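Local coordinates for acyl-CoA dehydrogenase (PDB 5LNX), which catalyses the FAD-dependent oxidation of saturated acyl-CoA thioesters to 2,3-dehydroacyl-CoA, passing the electrons on to an acceptor, at residues 31-36 with 194-199; 85-90 with 154-159; 91-96 with 110-115. One frame throughout, in Å; residues are numbered along the deposited sequence.

Contact 1: 31-36 with 194-199; sequences KTDEFP and GKKERK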
loop_
_atom_site.group_PDB
_atom_site.type_symbol
_atom_site.label_atom_id
_atom_site.label_comp_id
_atom_site.label_asym_id
_atom_site.label_seq_id
_atom_site.Cartn_x
_atom_site.Cartn_y
_atom_site.Cartn_z
ATOM N N LYS D 31 -24.469 20.676 -8.689
ATOM C CA LYS D 31 -25.536 21.217 -7.850
ATOM C C LYS D 31 -26.869 20.648 -8.258
ATOM O O LYS D 31 -27.677 20.274 -7.416
ATOM C CB LYS D 31 -25.571 22.726 -7.968
ATOM N N THR D 32 -27.093 20.609 -9.559
ATOM C CA THR D 32 -28.381 20.235 -10.142
ATOM C C THR D 32 -28.509 18.714 -10.350
ATOM O O THR D 32 -29.593 18.157 -10.230
ATOM C CB THR D 32 -28.576 20.947 -11.507
ATOM O OG1 THR D 32 -27.737 20.320 -12.497
ATOM N N ASP D 33 -27.395 18.071 -10.695
ATOM C CA ASP D 33 -27.354 16.655 -11.158
ATOM C C ASP D 33 -28.079 16.484 -12.495
ATOM O O ASP D 33 -28.529 15.387 -12.825
ATOM C CB ASP D 33 -27.928 15.689 -10.107
ATOM C CG ASP D 33 -27.449 14.235 -10.282
ATOM O OD1 ASP D 33 -28.268 13.421 -10.744
ATOM O OD2 ASP D 33 -26.298 13.888 -9.919
ATOM N N GLU D 34 -28.148 17.562 -13.280
ATOM C CA GLU D 34 -28.814 17.545 -14.586
ATOM C C GLU D 34 -27.842 17.521 -15.752
ATOM O O GLU D 34 -26.898 18.311 -15.827
ATOM C CB GLU D 34 -29.769 18.730 -14.736
ATOM C CG GLU D 34 -30.821 18.788 -13.638
ATOM C CD GLU D 34 -31.870 19.848 -13.882
ATOM O OE1 GLU D 34 -31.609 20.793 -14.671
ATOM O OE2 GLU D 34 -32.959 19.743 -13.273
ATOM N N PHE D 35 -28.094 16.588 -16.663
ATOM C CA PHE D 35 -27.294 16.415 -17.877
ATOM C C PHE D 35 -27.125 17.779 -18.570
ATOM O O PHE D 35 -28.089 18.533 -18.667
ATOM C CB PHE D 35 -27.988 15.405 -18.829
ATOM C CG PHE D 35 -27.226 15.137 -20.107
ATOM C CD1 PHE D 35 -26.247 14.172 -20.167
ATOM C CD2 PHE D 35 -27.507 15.860 -21.230
ATOM C CE1 PHE D 35 -25.552 13.945 -21.331
ATOM C CE2 PHE D 35 -26.828 15.645 -22.403
ATOM C CZ PHE D 35 -25.852 14.683 -22.459
ATOM N N PRO D 36 -25.907 18.103 -19.048
ATOM C CA PRO D 36 -25.620 19.443 -19.511
ATOM C C PRO D 36 -25.932 19.609 -20.988
ATOM O O PRO D 36 -25.035 19.826 -21.809
ATOM C CB PRO D 36 -24.121 19.546 -19.260
ATOM C CG PRO D 36 -23.611 18.161 -19.508
ATOM C CD PRO D 36 -24.764 17.211 -19.322
ATOM N N GLY D 194 -35.368 3.998 -18.398
ATOM C CA GLY D 194 -35.673 4.068 -16.967
ATOM C C GLY D 194 -35.284 5.395 -16.321
ATOM O O GLY D 194 -34.664 6.268 -16.936
ATOM N N LYS D 195 -35.687 5.553 -15.074
ATOM C CA LYS D 195 -35.375 6.755 -14.318
ATOM C C LYS D 195 -33.866 6.905 -14.147
ATOM O O LYS D 195 -33.139 5.923 -14.042
ATOM C CB LYS D 195 -36.048 6.721 -12.935
ATOM N N LYS D 196 -33.420 8.159 -14.188
ATOM C CA LYS D 196 -32.060 8.567 -13.806
ATOM C C LYS D 196 -31.634 7.912 -12.498
ATOM O O LYS D 196 -32.289 8.077 -11.464
ATOM C CB LYS D 196 -31.998 10.095 -13.646
ATOM C CG LYS D 196 -30.740 10.748 -14.183
ATOM C CD LYS D 196 -30.814 12.278 -14.141
ATOM C CE LYS D 196 -31.395 12.812 -12.850
ATOM N NZ LYS D 196 -31.319 14.291 -12.792
ATOM N N GLU D 197 -30.509 7.206 -12.541
ATOM C CA GLU D 197 -30.000 6.511 -11.368
ATOM C C GLU D 197 -29.253 7.498 -10.468
ATOM O O GLU D 197 -28.492 8.353 -10.948
ATOM C CB GLU D 197 -29.052 5.383 -11.761
ATOM C CG GLU D 197 -29.699 4.238 -12.552
ATOM C CD GLU D 197 -28.667 3.332 -13.205
ATOM O OE1 GLU D 197 -28.951 2.179 -13.603
ATOM O OE2 GLU D 197 -27.533 3.807 -13.346
ATOM N N ARG D 198 -29.467 7.376 -9.161
ATOM C CA ARG D 198 -28.816 8.265 -8.187
ATOM C C ARG D 198 -27.516 7.620 -7.744
ATOM O O ARG D 198 -27.539 6.626 -7.030
ATOM C CB ARG D 198 -29.721 8.493 -6.967
ATOM C CG ARG D 198 -30.887 9.432 -7.211
ATOM C CD ARG D 198 -31.942 9.254 -6.149
ATOM N NE ARG D 198 -31.364 9.441 -4.824
ATOM C CZ ARG D 198 -31.167 8.498 -3.901
ATOM N NH1 ARG D 198 -31.521 7.219 -4.100
ATOM N NH2 ARG D 198 -30.599 8.847 -2.740
ATOM N N LYS D 199 -26.397 8.253 -8.088
ATOM C CA LYS D 199 -25.069 7.669 -7.938
ATOM C C LYS D 199 -24.203 8.443 -6.944
ATOM O O LYS D 199 -24.468 9.608 -6.637
ATOM C CB LYS D 199 -24.352 7.673 -9.284
#
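K196 reaches across to D33 and meets it at two places, through one hydrogen bond and one long salt bridge. NZ donates a hydrogen bond to the backbone O of D33 at 3.0 Å. The donor sits above the carbonyl plane, 47° out of it. The same NZ makes the long salt bridge to OD1 of D33, 3.8 Å away. The carboxylate comes alongside because CG of D33 is anti to the backbone N (chi1 -158°). The lysine chain bends once, at chi3 (43°), and is extended on both sides of the bend; CE also meets OD1 at 3.8 Å. The two side chains lie antiparallel as they pass.

D33 leaves helix 9-32 with positive phi. An ST turn accompanies this helix end: OG1 of T32 accepts from N of E34 at 2.9 Å and is also bonded to the carbonyl of I28. The contact thus ties the loop after a helix of the N-terminal domain to strand 191-196 of the middle beta domain, at the surface. E34 adds a more distant opposite charge, with OE2 5.7 Å from NZ of K196. On the other segment, R198 forms a salt bridge with D344 of the second subunit.

Contact 2: 85-90 with 154-159; sequences LSVHTS and FITNGG. With FAD (flavin-adenine dinucleotide), chain S.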
loop_
_atom_site.group_PDB
_atom_site.type_symbol
_atom_site.label_atom_id
_atom_site.label_comp_id
_atom_site.label_asym_id
_atom_site.label_seq_id
_atom_site.Cartn_x
_atom_site.Cartn_y
_atom_site.Cartn_z
ATOM N N LEU D 85 -18.454 12.361 -23.081
ATOM C CA LEU D 85 -17.729 12.454 -24.343
ATOM C C LEU D 85 -17.102 11.113 -24.738
ATOM O O LEU D 85 -17.143 10.704 -25.901
ATOM C CB LEU D 85 -16.631 13.518 -24.272
ATOM C CG LEU D 85 -15.831 13.703 -25.566
ATOM C CD1 LEU D 85 -16.736 13.859 -26.771
ATOM C CD2 LEU D 85 -14.903 14.903 -25.458
ATOM N N SER D 86 -16.501 10.460 -23.759
ATOM C CA SER D 86 -15.712 9.246 -23.998
ATOM C C SER D 86 -16.588 8.101 -24.528
ATOM O O SER D 86 -16.199 7.365 -25.435
ATOM C CB SER D 86 -15.002 8.801 -22.702
ATOM O OG SER D 86 -13.967 7.873 -22.973
ATOM N N VAL D 87 -17.729 7.917 -23.875
ATOM C CA VAL D 87 -18.688 6.904 -24.267
ATOM C C VAL D 87 -19.209 7.245 -25.659
ATOM O O VAL D 87 -19.192 6.404 -26.564
ATOM C CB VAL D 87 -19.849 6.795 -23.254
ATOM C CG1 VAL D 87 -21.040 6.082 -23.866
ATOM C CG2 VAL D 87 -19.384 6.046 -22.007
ATOM N N HIS D 88 -19.664 8.482 -25.811
ATOM C CA HIS D 88 -20.280 8.954 -27.066
ATOM C C HIS D 88 -19.473 8.492 -28.254
ATOM O O HIS D 88 -20.002 7.908 -29.200
ATOM C CB HIS D 88 -20.415 10.488 -27.054
ATOM C CG HIS D 88 -20.613 11.110 -28.400
ATOM N ND1 HIS D 88 -21.855 11.426 -28.897
ATOM C CD2 HIS D 88 -19.721 11.542 -29.327
ATOM C CE1 HIS D 88 -21.730 11.974 -30.094
ATOM N NE2 HIS D 88 -20.443 12.065 -30.376
ATOM N N THR D 89 -18.180 8.763 -28.200
ATOM C CA THR D 89 -17.275 8.514 -29.338
ATOM C C THR D 89 -16.783 7.097 -29.497
ATOM O O THR D 89 -16.894 6.518 -30.565
ATOM C CB THR D 89 -16.020 9.375 -29.202
ATOM O OG1 THR D 89 -16.425 10.694 -28.829
ATOM C CG2 THR D 89 -15.210 9.397 -30.488
ATOM N N SER D 90 -16.214 6.576 -28.416
ATOM C CA SER D 90 -15.417 5.366 -28.427
ATOM C C SER D 90 -16.285 4.093 -28.520
ATOM O O SER D 90 -15.859 3.049 -29.029
ATOM C CB SER D 90 -14.611 5.360 -27.137
ATOM O OG SER D 90 -15.476 5.150 -26.033
ATOM N N PHE D 154 -27.309 0.404 -15.888
ATOM C CA PHE D 154 -26.172 1.323 -15.701
ATOM C C PHE D 154 -25.704 1.953 -17.001
ATOM O O PHE D 154 -24.515 1.915 -17.288
ATOM C CB PHE D 154 -24.983 0.572 -15.106
ATOM C CG PHE D 154 -25.245 -0.061 -13.768
ATOM C CD1 PHE D 154 -25.966 0.595 -12.811
ATOM C CD2 PHE D 154 -24.698 -1.299 -13.464
ATOM C CE1 PHE D 154 -26.194 0.012 -11.579
ATOM C CE2 PHE D 154 -24.913 -1.892 -12.241
ATOM C CZ PHE D 154 -25.657 -1.234 -11.288
ATOM N N ILE D 155 -26.611 2.510 -17.795
ATOM C CA ILE D 155 -26.267 2.954 -19.165
ATOM C C ILE D 155 -25.948 4.443 -19.227
ATOM O O ILE D 155 -26.819 5.304 -19.070
ATOM C CB ILE D 155 -27.377 2.634 -20.182
ATOM C CG1 ILE D 155 -27.706 1.134 -20.178
ATOM C CG2 ILE D 155 -26.958 3.065 -21.572
ATOM C CD1 ILE D 155 -26.507 0.241 -20.395
ATOM N N THR D 156 -24.675 4.742 -19.440
ATOM C CA THR D 156 -24.231 6.134 -19.485
ATOM C C THR D 156 -24.968 6.764 -20.651
ATOM O O THR D 156 -25.323 6.070 -21.600
ATOM C CB THR D 156 -22.706 6.260 -19.718
ATOM O OG1 THR D 156 -21.990 5.618 -18.657
ATOM C CG2 THR D 156 -22.288 7.716 -19.779
ATOM N N ASN D 157 -25.204 8.067 -20.549
ATOM C CA ASN D 157 -25.865 8.853 -21.605
ATOM C C ASN D 157 -27.341 8.450 -21.821
ATOM O O ASN D 157 -27.969 8.771 -22.834
ATOM C CB ASN D 157 -25.032 8.834 -22.898
ATOM C CG ASN D 157 -23.775 9.705 -22.794
ATOM O OD1 ASN D 157 -23.499 10.300 -21.749
ATOM N ND2 ASN D 157 -22.982 9.734 -23.861
ATOM N N GLY D 158 -27.901 7.845 -20.777
ATOM C CA GLY D 158 -29.250 7.295 -20.802
ATOM C C GLY D 158 -30.354 8.333 -20.737
ATOM O O GLY D 158 -30.513 9.026 -19.742
ATOM N N GLY D 159 -31.114 8.439 -21.822
ATOM C CA GLY D 159 -32.234 9.386 -21.910
ATOM C C GLY D 159 -31.848 10.663 -22.637
ATOM O O GLY D 159 -32.713 11.425 -23.087
HETATM P PA FAD S . -19.838 -7.506 -11.180
HETATM O O1A FAD S . -19.167 -7.526 -12.544
HETATM O O2A FAD S . -20.798 -8.550 -10.712
HETATM O O5B FAD S . -18.608 -7.511 -10.142
HETATM C C5B FAD S . -18.718 -7.333 -8.738
HETATM C C4B FAD S . -17.285 -7.323 -8.209
HETATM O O4B FAD S . -16.799 -8.634 -8.370
HETATM C C3B FAD S . -16.371 -6.398 -8.997
HETATM O O3B FAD S . -15.362 -5.824 -8.157
HETATM C C2B FAD S . -15.693 -7.298 -9.990
HETATM O O2B FAD S . -14.332 -6.935 -10.143
HETATM C C1B FAD S . -15.732 -8.620 -9.292
HETATM N N9A FAD S . -15.812 -9.799 -10.143
HETATM C C8A FAD S . -16.908 -10.412 -10.644
HETATM N N7A FAD S . -16.538 -11.549 -11.309
HETATM C C5A FAD S . -15.184 -11.643 -11.231
HETATM C C6A FAD S . -14.125 -12.560 -11.662
HETATM N N6A FAD S . -14.395 -13.658 -12.384
HETATM N N1A FAD S . -12.853 -12.287 -11.299
HETATM C C2A FAD S . -12.488 -11.225 -10.565
HETATM N N3A FAD S . -13.402 -10.347 -10.143
HETATM C C4A FAD S . -14.722 -10.503 -10.426
HETATM N N1 FAD S . -22.403 -0.573 -18.818
HETATM C C2 FAD S . -22.547 -0.435 -20.158
HETATM O O2 FAD S . -22.809 -1.451 -20.814
HETATM N N3 FAD S . -22.413 0.740 -20.811
HETATM C C4 FAD S . -22.132 1.877 -20.162
HETATM O O4 FAD S . -22.013 2.969 -20.770
HETATM C C4X FAD S . -21.980 1.807 -18.695
HETATM N N5 FAD S . -21.701 2.917 -17.978
HETATM C C5X FAD S . -21.585 2.855 -16.632
HETATM C C6 FAD S . -21.384 4.031 -15.955
HETATM C C7 FAD S . -21.218 4.047 -14.593
HETATM C C7M FAD S . -20.886 5.385 -13.983
HETATM C C8 FAD S . -21.326 2.768 -13.842
HETATM C C8M FAD S . -21.165 2.681 -12.347
HETATM C C9 FAD S . -21.568 1.596 -14.516
HETATM C C9A FAD S . -21.713 1.572 -15.896
HETATM N N10 FAD S . -22.025 0.379 -16.626
HETATM C C10 FAD S . -22.135 0.482 -18.035
HETATM C "C1'" FAD S . -22.098 -0.935 -15.969
HETATM C "C2'" FAD S . -20.660 -1.408 -15.647
HETATM O "O2'" FAD S . -19.845 -1.666 -16.805
HETATM C "C3'" FAD S . -20.688 -2.619 -14.725
HETATM O "O3'" FAD S . -20.963 -2.159 -13.403
HETATM C "C4'" FAD S . -19.385 -3.402 -14.794
HETATM O "O4'" FAD S . -19.268 -4.009 -16.092
HETATM C "C5'" FAD S . -19.266 -4.468 -13.675
HETATM O "O5'" FAD S . -20.364 -5.372 -13.532
HETATM P P FAD S . -21.343 -5.404 -12.225
HETATM O O1P FAD S . -22.396 -6.489 -12.362
HETATM O O2P FAD S . -21.804 -4.003 -11.933
HETATM O O3P FAD S . -20.520 -6.048 -10.991
#
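V87 of helix 79-90 meets T156 of strand 145-156 methyl to methyl, CG2 to CG2 at 4.0 Å. The two side chains cross obliquely. CG1 of V87 passes the amide of N157, with ND2 4.1 Å away. This amide is held from outside the pair: ND2 is hydrogen-bonded to the carbonyls of G119 and I84. No hydrogen bond joins the two segments; the helix side rests on a few van der Waals contacts of 4.0 Å or more. Beyond the type II turn I155-G158 the chain comes out to solvent at G159.

The flavin side is tighter. In T156, CG2 is anti to the backbone N while OG1 lies beside it (chi1 -60°). The methyl therefore faces V87 and the hydroxyl faces the cofactor. OG1 donates to N5 of FAD at 2.8 Å, and N of T156 gives a weak bond to O4 at 3.5 Å. F154 lies obliquely along the ribityl chain, CD2 3.6 Å from C1'. Its ring also meets Y339 of the second subunit edge-to-face. With an alanine in place of F154, CB would still reach C1', but the ring contacts to the ribityl chain would probably be lost and Y339 left without its aromatic mate. N5 is the hydride acceptor in acyl-CoA dehydrogenases. The bond from T156 is consistent with helping to fix the flavin and polarise N5 for that step.

Contact 3: 91-96 with 110-115; sequences VGTNPI and PNLASG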
loop_
_atom_site.group_PDB
_atom_site.type_symbol
_atom_site.label_atom_id
_atom_site.label_comp_id
_atom_site.label_asym_id
_atom_site.label_seq_id
_atom_site.Cartn_x
_atom_site.Cartn_y
_atom_site.Cartn_z
ATOM N N VAL D 91 -17.462 4.166 -27.917
ATOM C CA VAL D 91 -18.403 3.036 -27.899
ATOM C C VAL D 91 -19.832 3.364 -28.388
ATOM O O VAL D 91 -20.616 2.456 -28.647
ATOM C CB VAL D 91 -18.464 2.392 -26.509
ATOM C CG1 VAL D 91 -17.103 1.813 -26.153
ATOM C CG2 VAL D 91 -18.942 3.380 -25.453
ATOM N N GLY D 92 -20.146 4.648 -28.544
ATOM C CA GLY D 92 -21.399 5.080 -29.166
ATOM C C GLY D 92 -21.313 5.361 -30.659
ATOM O O GLY D 92 -22.300 5.241 -31.375
ATOM N N THR D 93 -20.147 5.780 -31.130
ATOM C CA THR D 93 -19.980 6.192 -32.541
ATOM C C THR D 93 -18.984 5.271 -33.278
ATOM O O THR D 93 -19.197 4.911 -34.443
ATOM C CB THR D 93 -19.594 7.682 -32.737
ATOM O OG1 THR D 93 -18.183 7.753 -32.685
ATOM C CG2 THR D 93 -20.191 8.634 -31.686
ATOM N N ASN D 94 -17.903 4.885 -32.601
ATOM C CA ASN D 94 -16.819 4.100 -33.232
ATOM C C ASN D 94 -17.254 2.710 -33.699
ATOM O O ASN D 94 -16.792 2.233 -34.732
ATOM C CB ASN D 94 -15.598 3.977 -32.294
ATOM C CG ASN D 94 -14.652 5.176 -32.364
ATOM O OD1 ASN D 94 -14.889 6.141 -33.083
ATOM N ND2 ASN D 94 -13.538 5.077 -31.650
ATOM N N PRO D 95 -18.134 2.040 -32.941
ATOM C CA PRO D 95 -18.562 0.715 -33.405
ATOM C C PRO D 95 -19.186 0.776 -34.782
ATOM O O PRO D 95 -18.884 -0.074 -35.623
ATOM C CB PRO D 95 -19.591 0.280 -32.360
ATOM C CG PRO D 95 -19.249 1.053 -31.130
ATOM C CD PRO D 95 -18.703 2.366 -31.617
ATOM N N ILE D 96 -19.998 1.800 -35.021
ATOM C CA ILE D 96 -20.517 2.055 -36.375
ATOM C C ILE D 96 -19.366 2.325 -37.348
ATOM O O ILE D 96 -19.283 1.722 -38.419
ATOM C CB ILE D 96 -21.474 3.263 -36.430
ATOM C CG1 ILE D 96 -22.699 3.034 -35.531
ATOM C CG2 ILE D 96 -21.902 3.527 -37.875
ATOM C CD1 ILE D 96 -23.657 4.204 -35.465
ATOM N N PRO D 110 -22.523 11.446 -39.109
ATOM C CA PRO D 110 -22.424 12.910 -39.197
ATOM C C PRO D 110 -23.159 13.628 -38.079
ATOM O O PRO D 110 -22.638 14.584 -37.500
ATOM C CB PRO D 110 -23.064 13.231 -40.552
ATOM C CG PRO D 110 -22.916 11.996 -41.358
ATOM C CD PRO D 110 -22.981 10.854 -40.381
ATOM N N ASN D 111 -24.354 13.152 -37.765
ATOM C CA ASN D 111 -25.118 13.702 -36.651
ATOM C C ASN D 111 -24.479 13.405 -35.302
ATOM O O ASN D 111 -24.588 14.202 -34.363
ATOM C CB ASN D 111 -26.546 13.177 -36.666
ATOM C CG ASN D 111 -27.399 13.861 -37.720
ATOM O OD1 ASN D 111 -27.425 15.097 -37.803
ATOM N ND2 ASN D 111 -28.135 13.072 -38.498
ATOM N N LEU D 112 -23.878 12.229 -35.189
ATOM C CA LEU D 112 -23.100 11.888 -33.989
ATOM C C LEU D 112 -21.847 12.753 -33.879
ATOM O O LEU D 112 -21.501 13.231 -32.799
ATOM C CB LEU D 112 -22.724 10.399 -33.981
ATOM C CG LEU D 112 -23.919 9.456 -33.787
ATOM C CD1 LEU D 112 -23.557 8.029 -34.167
ATOM C CD2 LEU D 112 -24.441 9.526 -32.359
ATOM N N ALA D 113 -21.188 12.957 -35.019
ATOM C CA ALA D 113 -19.919 13.683 -35.097
ATOM C C ALA D 113 -20.095 15.161 -34.744
ATOM O O ALA D 113 -19.416 15.695 -33.879
ATOM C CB ALA D 113 -19.349 13.563 -36.482
ATOM N N SER D 114 -21.043 15.791 -35.423
ATOM C CA SER D 114 -21.450 17.176 -35.160
ATOM C C SER D 114 -21.869 17.414 -33.707
ATOM O O SER D 114 -21.719 18.515 -33.179
ATOM C CB SER D 114 -22.627 17.556 -36.067
ATOM O OG SER D 114 -23.837 16.969 -35.609
ATOM N N GLY D 115 -22.451 16.391 -33.093
ATOM C CA GLY D 115 -23.074 16.518 -31.760
ATOM C C GLY D 115 -24.556 16.850 -31.787
ATOM O O GLY D 115 -25.183 17.000 -30.748
#
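T93 and L112 bring the two backbones closest, their CA atoms 6.7 Å apart, where the link between helices 79-90 and 94-99 passes the last turns of helix 102-114. L112 carries the contact for its segment. Its CB lies 3.8 Å from CG2 of T93, and the two side chains run past each other in opposite directions. The placement of this methyl is doubtful, because it crowds O of H88 in the model. The threonine hydroxyl does other work: OG1 is hydrogen-bonded to O of T89.

Further along L112, CD1 touches CD1 of I96 at 4.0 Å. These side chains cross at about a right angle. The isoleucine reaches this far because its chain is extended at chi2 (177°). The same CD1 of L112 lies 4.1 Å from O of G92. The packing is mainly apolar and lies within the helical N-terminal domain. I96 also rests on I165, and L112 on I163, both of strand 163-169 in the middle domain, so the cluster continues across the domain boundary.

The backbone of L112 is engaged too, as its O accepts a weak hydrogen bond from NE2 of H88. Helix 102-114 then ends at G115. Its backbone angles call for glycine, because a CB would be jammed against the carbonyl O of S114. The last turn is held by N of S114 bonding to O of P110 at 2.9 Å.

How the contacts relate
Contacts 1 and 2 both join the N-terminal helices to the strands of one antiparallel sheet in the middle domain. They touch where E197 makes a weak hydrogen bond to N of F154. Contact 1 lies at the surface and relies on charge. Contact 2 is buried near the centre of the chain and combines apolar packing with polar bonds to the flavin. Contact 3 is also buried but stays between helical parts of the N-terminal domain, and it is mainly apolar. Contacts 2 and 3 are neighbours, with centres about 11 Å apart, because the chain runs directly from the end of helix 79-90 into 91-96. Contacts 1 and 3 do not touch; their centres are about 23 Å apart.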